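PDB 2XPI: anaphase-promoting complex subunit cut9 from Schizosaccharomyces pombe, which serves as a TPR-repeat subunit of the anaphase-promoting complex (cyclosome), the E3 ubiquitin ligase that controls progression through mitosis and G1. Local coordinates for residues 271-276 / 289-294; 466-471 / 475-480; 337-342 / 367-372. All coordinates share one frame; numbering follows the deposited sequence.

Contact 1: 271-276 / 289-294; sequences LRSLYM and RRAEDY
Ser273 and Ala291 meet where the two helices of TPR 6 come nearest in these segments, their CA atoms 4.7 Å apart. The serine is the side chain to follow. Its CB rests against the methyl of Ala291, with 3.7 Å between Ser273 CB and Ala291 CB, and it also lies near the alanine carbonyl oxygen. One bond further out, Ser273 OG sits beside the backbone N of its own residue, anti to the carbonyl carbon (chi1 -53°). There Ser273 OG comes 3.7 Å from Tyr294 CD2, oblique to the ring. This hydroxyl makes no hydrogen bond across the contact: it is bonded back to Ala269 O, one turn earlier in its own helix, which suits an apolar neighbourhood. Tyr294 reaches the serine because its CG stands anti to the backbone N (chi1 -179°). Met276, one turn beyond Ser273, also points its terminal methyl at Ala291 CB, though that methyl is modelled too close to be trusted. The joint is therefore van der Waals packing round a small residue, with no polar bond across it.

The axes of the two segments approach to 9.0 Å and make an angle of 119°, a more open crossing than the nearly antiparallel pair of a textbook TPR. Met276 continues onto Trp252 and Val255 of helix 248-257, while Glu292, on the following helix, forms a salt bridge with Lys311 of helix 305-317. Leu271 and Tyr275 pack on Trp90 of the second subunit, in keeping with the homodimerization role of TPR repeats 1-7, which places helix 268-276 against both its own repeat and the dimer partner.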
# COMPACT_ATOMS: atom_id res chain seq x y z
N LEU A 271 -18.98 27.31 -0.87
CA LEU A 271 -18.48 26.24 -0.02
C LEU A 271 -19.51 25.89 1.05
O LEU A 271 -19.79 24.72 1.28
CB LEU A 271 -17.14 26.61 0.61
CG LEU A 271 -16.56 25.61 1.60
CD1 LEU A 271 -16.30 24.23 0.95
CD2 LEU A 271 -15.31 26.17 2.26
N ARG A 272 -20.09 26.89 1.70
CA ARG A 272 -21.11 26.64 2.71
C ARG A 272 -22.27 25.79 2.18
O ARG A 272 -22.73 24.89 2.87
CB ARG A 272 -21.64 27.93 3.31
CG ARG A 272 -22.78 27.73 4.28
CD ARG A 272 -22.95 28.93 5.18
NE ARG A 272 -22.68 30.18 4.47
CZ ARG A 272 -23.54 30.74 3.63
NH1 ARG A 272 -24.72 30.15 3.42
NH2 ARG A 272 -23.23 31.87 3.01
N SER A 273 -22.72 26.07 0.95
CA SER A 273 -23.80 25.28 0.34
C SER A 273 -23.35 23.84 0.10
O SER A 273 -24.12 22.90 0.27
CB SER A 273 -24.28 25.89 -0.99
OG SER A 273 -24.66 27.26 -0.87
N LEU A 274 -22.10 23.65 -0.32
CA LEU A 274 -21.56 22.30 -0.48
C LEU A 274 -21.64 21.53 0.82
O LEU A 274 -22.04 20.37 0.83
CB LEU A 274 -20.10 22.36 -0.93
CG LEU A 274 -19.71 22.05 -2.38
CD1 LEU A 274 -20.78 22.46 -3.36
CD2 LEU A 274 -18.40 22.73 -2.71
N TYR A 275 -21.26 22.17 1.92
CA TYR A 275 -21.28 21.49 3.23
C TYR A 275 -22.70 21.14 3.67
O TYR A 275 -22.96 20.03 4.11
CB TYR A 275 -20.55 22.35 4.28
CG TYR A 275 -19.04 22.24 4.16
CD1 TYR A 275 -18.20 22.89 5.05
CD2 TYR A 275 -18.47 21.48 3.15
CE1 TYR A 275 -16.83 22.76 4.95
CE2 TYR A 275 -17.12 21.37 3.03
CZ TYR A 275 -16.30 22.01 3.93
OH TYR A 275 -14.94 21.87 3.78
N MET A 276 -23.61 22.09 3.54
CA MET A 276 -25.00 21.85 3.89
C MET A 276 -25.58 20.64 3.15
O MET A 276 -26.46 19.96 3.67
CB MET A 276 -25.82 23.13 3.68
CG MET A 276 -25.50 24.22 4.72
SD MET A 276 -26.27 25.83 4.41
CE MET A 276 -27.27 25.32 3.04
N ARG A 289 -32.73 24.49 0.85
CA ARG A 289 -33.39 24.59 -0.45
C ARG A 289 -32.78 25.69 -1.31
O ARG A 289 -32.86 25.63 -2.53
CB ARG A 289 -34.89 24.83 -0.31
CG ARG A 289 -35.26 26.22 0.22
CD ARG A 289 -36.72 26.58 -0.05
NE ARG A 289 -37.14 27.80 0.65
CZ ARG A 289 -36.63 29.01 0.44
NH1 ARG A 289 -35.66 29.18 -0.45
NH2 ARG A 289 -37.08 30.05 1.13
N ARG A 290 -32.19 26.69 -0.67
CA ARG A 290 -31.53 27.75 -1.42
C ARG A 290 -30.09 27.37 -1.74
O ARG A 290 -29.52 27.83 -2.72
CB ARG A 290 -31.57 29.07 -0.66
CG ARG A 290 -31.25 28.97 0.81
CD ARG A 290 -31.13 30.35 1.40
NE ARG A 290 -31.31 30.33 2.85
CZ ARG A 290 -32.49 30.21 3.44
NH1 ARG A 290 -33.60 30.08 2.72
NH2 ARG A 290 -32.56 30.20 4.77
N ALA A 291 -29.51 26.52 -0.89
CA ALA A 291 -28.19 25.97 -1.13
C ALA A 291 -28.27 25.08 -2.34
O ALA A 291 -27.39 25.08 -3.19
CB ALA A 291 -27.74 25.17 0.05
N GLU A 292 -29.35 24.30 -2.40
CA GLU A 292 -29.58 23.39 -3.51
C GLU A 292 -29.93 24.19 -4.77
O GLU A 292 -29.62 23.77 -5.89
CB GLU A 292 -30.70 22.40 -3.15
CG GLU A 292 -30.80 21.18 -4.06
CD GLU A 292 -31.38 21.52 -5.45
OE1 GLU A 292 -32.38 22.27 -5.53
OE2 GLU A 292 -30.82 21.02 -6.46
N ASP A 293 -30.55 25.35 -4.59
CA ASP A 293 -30.87 26.17 -5.74
C ASP A 293 -29.65 26.91 -6.26
O ASP A 293 -29.36 26.90 -7.46
CB ASP A 293 -31.99 27.15 -5.41
CG ASP A 293 -33.09 27.11 -6.45
OD1 ASP A 293 -33.34 26.02 -7.00
OD2 ASP A 293 -33.71 28.17 -6.71
N TYR A 294 -28.93 27.55 -5.35
CA TYR A 294 -27.69 28.22 -5.69
C TYR A 294 -26.75 27.30 -6.47
O TYR A 294 -26.23 27.69 -7.52
CB TYR A 294 -27.00 28.72 -4.42
CG TYR A 294 -25.72 29.45 -4.67
CD1 TYR A 294 -25.68 30.59 -5.46
CD2 TYR A 294 -24.53 29.01 -4.09
CE1 TYR A 294 -24.49 31.28 -5.68
CE2 TYR A 294 -23.35 29.68 -4.30
CZ TYR A 294 -23.33 30.81 -5.09
OH TYR A 294 -22.14 31.48 -5.29

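Contact 2: 466-471 / 475-480; sequences SSYALF and PLLLNE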
# COMPACT_ATOMS: atom_id res chain seq x y z
N SER A 466 -41.85 10.56 19.53
CA SER A 466 -40.52 11.02 19.17
C SER A 466 -40.26 11.05 17.66
O SER A 466 -39.85 12.09 17.18
CB SER A 466 -39.44 10.22 19.91
OG SER A 466 -39.41 10.59 21.28
N SER A 467 -40.51 9.97 16.91
CA SER A 467 -40.34 10.10 15.45
C SER A 467 -41.25 11.17 14.89
O SER A 467 -40.84 11.96 14.04
CB SER A 467 -40.52 8.80 14.65
OG SER A 467 -40.97 7.73 15.46
N TYR A 468 -42.49 11.19 15.36
CA TYR A 468 -43.45 12.14 14.81
C TYR A 468 -42.96 13.59 14.99
O TYR A 468 -43.20 14.43 14.14
CB TYR A 468 -44.82 11.94 15.46
CG TYR A 468 -45.92 12.74 14.83
CD1 TYR A 468 -46.36 13.94 15.40
CD2 TYR A 468 -46.55 12.30 13.66
CE1 TYR A 468 -47.39 14.68 14.83
CE2 TYR A 468 -47.57 13.03 13.08
CZ TYR A 468 -47.99 14.22 13.66
OH TYR A 468 -49.01 14.94 13.07
N ALA A 469 -42.29 13.88 16.10
CA ALA A 469 -41.81 15.24 16.31
C ALA A 469 -40.73 15.62 15.28
O ALA A 469 -40.67 16.77 14.83
CB ALA A 469 -41.30 15.44 17.73
N LEU A 470 -39.91 14.64 14.91
CA LEU A 470 -38.89 14.75 13.86
C LEU A 470 -39.46 14.82 12.42
O LEU A 470 -38.98 15.58 11.58
CB LEU A 470 -37.96 13.54 13.96
CG LEU A 470 -36.57 13.63 14.62
CD1 LEU A 470 -36.33 14.92 15.40
CD2 LEU A 470 -36.31 12.40 15.48
N PHE A 471 -40.45 13.99 12.10
CA PHE A 471 -41.00 13.99 10.75
C PHE A 471 -42.39 13.38 10.79
O PHE A 471 -42.58 12.27 11.28
CB PHE A 471 -40.05 13.26 9.77
CG PHE A 471 -40.56 13.18 8.34
CD1 PHE A 471 -40.58 14.31 7.53
CD2 PHE A 471 -40.99 11.97 7.81
CE1 PHE A 471 -41.05 14.25 6.22
CE2 PHE A 471 -41.47 11.89 6.49
CZ PHE A 471 -41.51 13.04 5.69
N PRO A 475 -46.11 7.32 5.98
CA PRO A 475 -47.32 6.49 6.11
C PRO A 475 -47.17 5.41 7.17
O PRO A 475 -48.15 5.03 7.80
CB PRO A 475 -47.43 5.80 4.74
CG PRO A 475 -46.53 6.54 3.83
CD PRO A 475 -45.47 7.19 4.66
N LEU A 476 -45.94 4.91 7.34
CA LEU A 476 -45.63 3.79 8.23
C LEU A 476 -45.78 4.20 9.69
O LEU A 476 -46.15 3.40 10.54
CB LEU A 476 -44.19 3.35 8.00
CG LEU A 476 -43.79 1.90 8.27
CD1 LEU A 476 -42.29 1.83 8.66
CD2 LEU A 476 -44.67 1.25 9.33
N LEU A 477 -45.48 5.47 9.95
CA LEU A 477 -45.52 6.02 11.28
C LEU A 477 -46.96 6.27 11.69
O LEU A 477 -47.32 6.05 12.84
CB LEU A 477 -44.77 7.35 11.28
CG LEU A 477 -44.88 8.22 12.53
CD1 LEU A 477 -44.23 7.55 13.72
CD2 LEU A 477 -44.23 9.54 12.23
N LEU A 478 -47.77 6.74 10.74
CA LEU A 478 -49.19 6.99 11.02
C LEU A 478 -49.90 5.67 11.24
O LEU A 478 -50.78 5.56 12.08
CB LEU A 478 -49.84 7.78 9.89
CG LEU A 478 -49.29 9.20 9.71
CD1 LEU A 478 -49.87 9.85 8.47
CD2 LEU A 478 -49.57 10.06 10.94
N ASN A 479 -49.52 4.65 10.48
CA ASN A 479 -50.03 3.33 10.76
C ASN A 479 -49.69 2.89 12.19
O ASN A 479 -50.55 2.44 12.91
CB ASN A 479 -49.53 2.29 9.75
CG ASN A 479 -50.05 0.90 10.06
OD1 ASN A 479 -49.46 0.17 10.85
ND2 ASN A 479 -51.19 0.56 9.49
N GLU A 480 -48.43 3.05 12.59
CA GLU A 480 -48.02 2.62 13.92
C GLU A 480 -48.70 3.42 15.05
O GLU A 480 -49.07 2.86 16.07
CB GLU A 480 -46.50 2.65 14.06
CG GLU A 480 -45.78 1.86 12.99
CD GLU A 480 -46.21 0.40 12.92
OE1 GLU A 480 -46.32 -0.24 13.99
OE2 GLU A 480 -46.45 -0.12 11.80
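The Tyr468 ring is met at its edge, near the ring plane, by a methyl of Leu477, with 3.9 Å from Tyr468 CD2 to Leu477 CD2. Further round, Leu478 CD2 approaches Tyr468 CE2 obliquely at 4.2 Å. The other flat group, the Phe471 ring, turns to His441 instead, the two ring planes about 55° apart; what Phe471 offers Leu477 is its backbone O.

Leu477 carries the largest share of the contact. Its CG lies anti to the backbone N (chi1 170°), which turns both methyls toward the end of helix 457-470, and its side chain crosses that of Tyr468 at roughly a right angle. The branches divide the work. Leu477 CD2 settles against the backbone, 3.7 Å from Tyr468 CA and near Phe471 O. Leu477 CD1 lies 3.7 Å from Ser467 OG. That hydroxyl is hydrogen-bonded to Tyr463 O, so it has a polar partner although a methyl lies on it. Were Leu477 replaced by an alanine, CG and both methyls would go, and a gap would probably open between helix 475-487 and Ser467, Tyr468 and the Phe471 carbonyl.

The segments' axes approach to 10.7 Å at 144°, closer to antiparallel than perpendicular, and they join the last helix of TPR 11 to the first of TPR 12 across a short linker. Leu477 also touches Leu464 of helix 457-470, while Leu478 packs on Asn500 and Leu504 of helix 491-507; Glu480 hydrogen-bonds a side chain of another protein's chain, consistent with the hcn1-binding role of TPR repeats 10-13.

Contact 3: 337-342 / 367-372; sequences YNLDVY and DRHPEK
Leu339 sets one methyl squarely over the imidazole of His369, and this is the compact part of the contact. CD2 of Leu339 stands 3.9 Å from the centroid of the His369 ring and only 8° off its normal, a CH-pi arrangement with the methyl above the middle of the face. The two side chains come from opposite directions. His369 reaches the leucine with its CG beside the backbone N, anti to the carbonyl carbon (chi1 -59°), and Glu371 OE2 lies at the ring's edge in its plane. Leu339 CD2 also lies 4.3 Å from Lys372 CG, in the aliphatic part of that chain.

At the other end the packing thins out. The bent chain of Arg368 brings Arg368 NH1 obliquely to the Tyr337 ring, 3.7 Å from Tyr337 CE1. The ring and guanidinium planes are 46° apart, so the groups meet on a slant without stacking. Arg368 lies on an exposed surface, and Asp364 makes a long, weak ion pair with Arg368 NE. Tyr337 also packs on Cys138 of the second subunit, and its side chain is about 4 Å from a bound gold(I) cyanide ion.

Each segment contains a type I turn, Leu339 to Tyr342 and His369 to Lys372, at the start and finish of TPR 8. No hydrogen bond or salt bridge spans them. Their association rests on one methyl over an aromatic face and a few looser touches, so shape fit, more than charge pairing, relates the turn leading into helix 342-352 to the one that follows helix 355-368.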
# COMPACT_ATOMS: atom_id res chain seq x y z
N TYR A 337 -17.95 3.99 -10.27
CA TYR A 337 -17.15 3.69 -9.09
C TYR A 337 -17.57 4.55 -7.91
O TYR A 337 -16.86 4.61 -6.91
CB TYR A 337 -15.66 3.88 -9.34
CG TYR A 337 -15.10 2.94 -10.38
CD1 TYR A 337 -14.38 1.83 -10.01
CD2 TYR A 337 -15.30 3.18 -11.74
CE1 TYR A 337 -13.86 0.97 -10.96
CE2 TYR A 337 -14.79 2.33 -12.70
CZ TYR A 337 -14.07 1.22 -12.30
OH TYR A 337 -13.55 0.35 -13.23
N ASN A 338 -18.70 5.23 -8.03
CA ASN A 338 -19.23 5.91 -6.86
C ASN A 338 -19.93 4.92 -5.91
O ASN A 338 -20.85 4.20 -6.31
CB ASN A 338 -20.15 7.06 -7.25
CG ASN A 338 -20.65 7.80 -6.03
OD1 ASN A 338 -20.90 7.18 -4.99
ND2 ASN A 338 -20.79 9.10 -6.14
N LEU A 339 -19.49 4.90 -4.66
CA LEU A 339 -19.94 3.89 -3.72
C LEU A 339 -20.96 4.42 -2.71
O LEU A 339 -21.75 3.66 -2.15
CB LEU A 339 -18.74 3.28 -3.00
CG LEU A 339 -18.43 1.84 -3.41
CD1 LEU A 339 -18.90 1.60 -4.84
CD2 LEU A 339 -16.96 1.52 -3.24
N ASP A 340 -20.94 5.73 -2.49
CA ASP A 340 -21.86 6.37 -1.56
C ASP A 340 -23.29 6.26 -2.04
O ASP A 340 -24.23 6.48 -1.28
CB ASP A 340 -21.53 7.85 -1.43
CG ASP A 340 -20.14 8.10 -0.85
OD1 ASP A 340 -19.57 9.15 -1.21
OD2 ASP A 340 -19.65 7.27 -0.03
N VAL A 341 -23.47 5.96 -3.31
CA VAL A 341 -24.80 5.94 -3.87
C VAL A 341 -25.54 4.67 -3.46
O VAL A 341 -26.77 4.62 -3.52
CB VAL A 341 -24.77 6.06 -5.40
CG1 VAL A 341 -24.48 4.71 -6.01
CG2 VAL A 341 -26.09 6.55 -5.88
N TYR A 342 -24.80 3.66 -3.04
CA TYR A 342 -25.40 2.34 -2.85
C TYR A 342 -26.48 2.17 -1.75
O TYR A 342 -27.51 1.56 -2.01
CB TYR A 342 -24.35 1.23 -2.80
CG TYR A 342 -23.89 0.83 -4.18
CD1 TYR A 342 -24.74 0.16 -5.02
CD2 TYR A 342 -22.63 1.16 -4.65
CE1 TYR A 342 -24.36 -0.20 -6.28
CE2 TYR A 342 -22.23 0.81 -5.92
CZ TYR A 342 -23.10 0.13 -6.73
OH TYR A 342 -22.75 -0.25 -8.00
N ASP A 367 -17.09 -8.99 -6.23
CA ASP A 367 -15.99 -9.23 -7.15
C ASP A 367 -14.93 -8.13 -7.08
O ASP A 367 -13.74 -8.42 -7.06
CB ASP A 367 -16.46 -9.40 -8.59
CG ASP A 367 -15.33 -9.81 -9.52
OD1 ASP A 367 -15.34 -9.39 -10.70
OD2 ASP A 367 -14.42 -10.54 -9.06
N ARG A 368 -15.36 -6.87 -7.03
CA ARG A 368 -14.42 -5.75 -7.13
C ARG A 368 -14.16 -5.02 -5.81
O ARG A 368 -13.15 -4.34 -5.68
CB ARG A 368 -14.87 -4.76 -8.21
CG ARG A 368 -16.09 -3.96 -7.83
CD ARG A 368 -16.66 -3.21 -9.03
NE ARG A 368 -16.46 -3.97 -10.26
CZ ARG A 368 -16.03 -3.43 -11.40
NH1 ARG A 368 -15.77 -2.12 -11.46
NH2 ARG A 368 -15.85 -4.19 -12.48
N HIS A 369 -15.07 -5.15 -4.85
CA HIS A 369 -14.88 -4.51 -3.55
C HIS A 369 -15.18 -5.44 -2.38
O HIS A 369 -16.04 -5.16 -1.56
CB HIS A 369 -15.78 -3.27 -3.42
CG HIS A 369 -15.53 -2.23 -4.46
ND1 HIS A 369 -14.35 -1.51 -4.53
CD2 HIS A 369 -16.32 -1.75 -5.45
CE1 HIS A 369 -14.43 -0.64 -5.52
NE2 HIS A 369 -15.61 -0.77 -6.10
N PRO A 370 -14.44 -6.55 -2.28
CA PRO A 370 -14.73 -7.48 -1.18
C PRO A 370 -14.34 -6.86 0.16
O PRO A 370 -14.73 -7.35 1.22
CB PRO A 370 -13.82 -8.68 -1.48
CG PRO A 370 -13.24 -8.42 -2.87
CD PRO A 370 -13.26 -6.96 -3.06
N GLU A 371 -13.57 -5.80 0.13
CA GLU A 371 -13.03 -5.25 1.36
C GLU A 371 -13.85 -4.07 1.87
O GLU A 371 -13.49 -3.46 2.88
CB GLU A 371 -11.55 -4.85 1.17
CG GLU A 371 -11.32 -3.52 0.44
CD GLU A 371 -11.73 -3.54 -1.05
OE1 GLU A 371 -11.85 -4.65 -1.63
OE2 GLU A 371 -11.93 -2.45 -1.63
N LYS A 372 -14.93 -3.75 1.17
CA LYS A 372 -15.80 -2.64 1.54
C LYS A 372 -17.07 -3.16 2.21
O LYS A 372 -17.68 -4.11 1.71
CB LYS A 372 -16.21 -1.82 0.31
CG LYS A 372 -15.07 -1.25 -0.51
CD LYS A 372 -14.16 -0.36 0.31
CE LYS A 372 -14.88 0.91 0.77
NZ LYS A 372 -14.11 1.66 1.82

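Along the chain the order is contact 1, contact 3, contact 2, each complete before the next begins. They sample separate levels of the TPR array: packing within TPR 6, the two ends of TPR 8, and the junction of TPR 11 with TPR 12. Their centres are well separated, about 27 Å from contact 1 to contact 3, about 28 Å from contact 1 to contact 2 and about 32 Å between contacts 2 and 3, and none touches another. Contacts 1 and 3 both have residues packed on the second subunit, whereas contact 2 neighbours the chain of another protein. Contact 3 is the one with a gold(I) cyanide ion beside it.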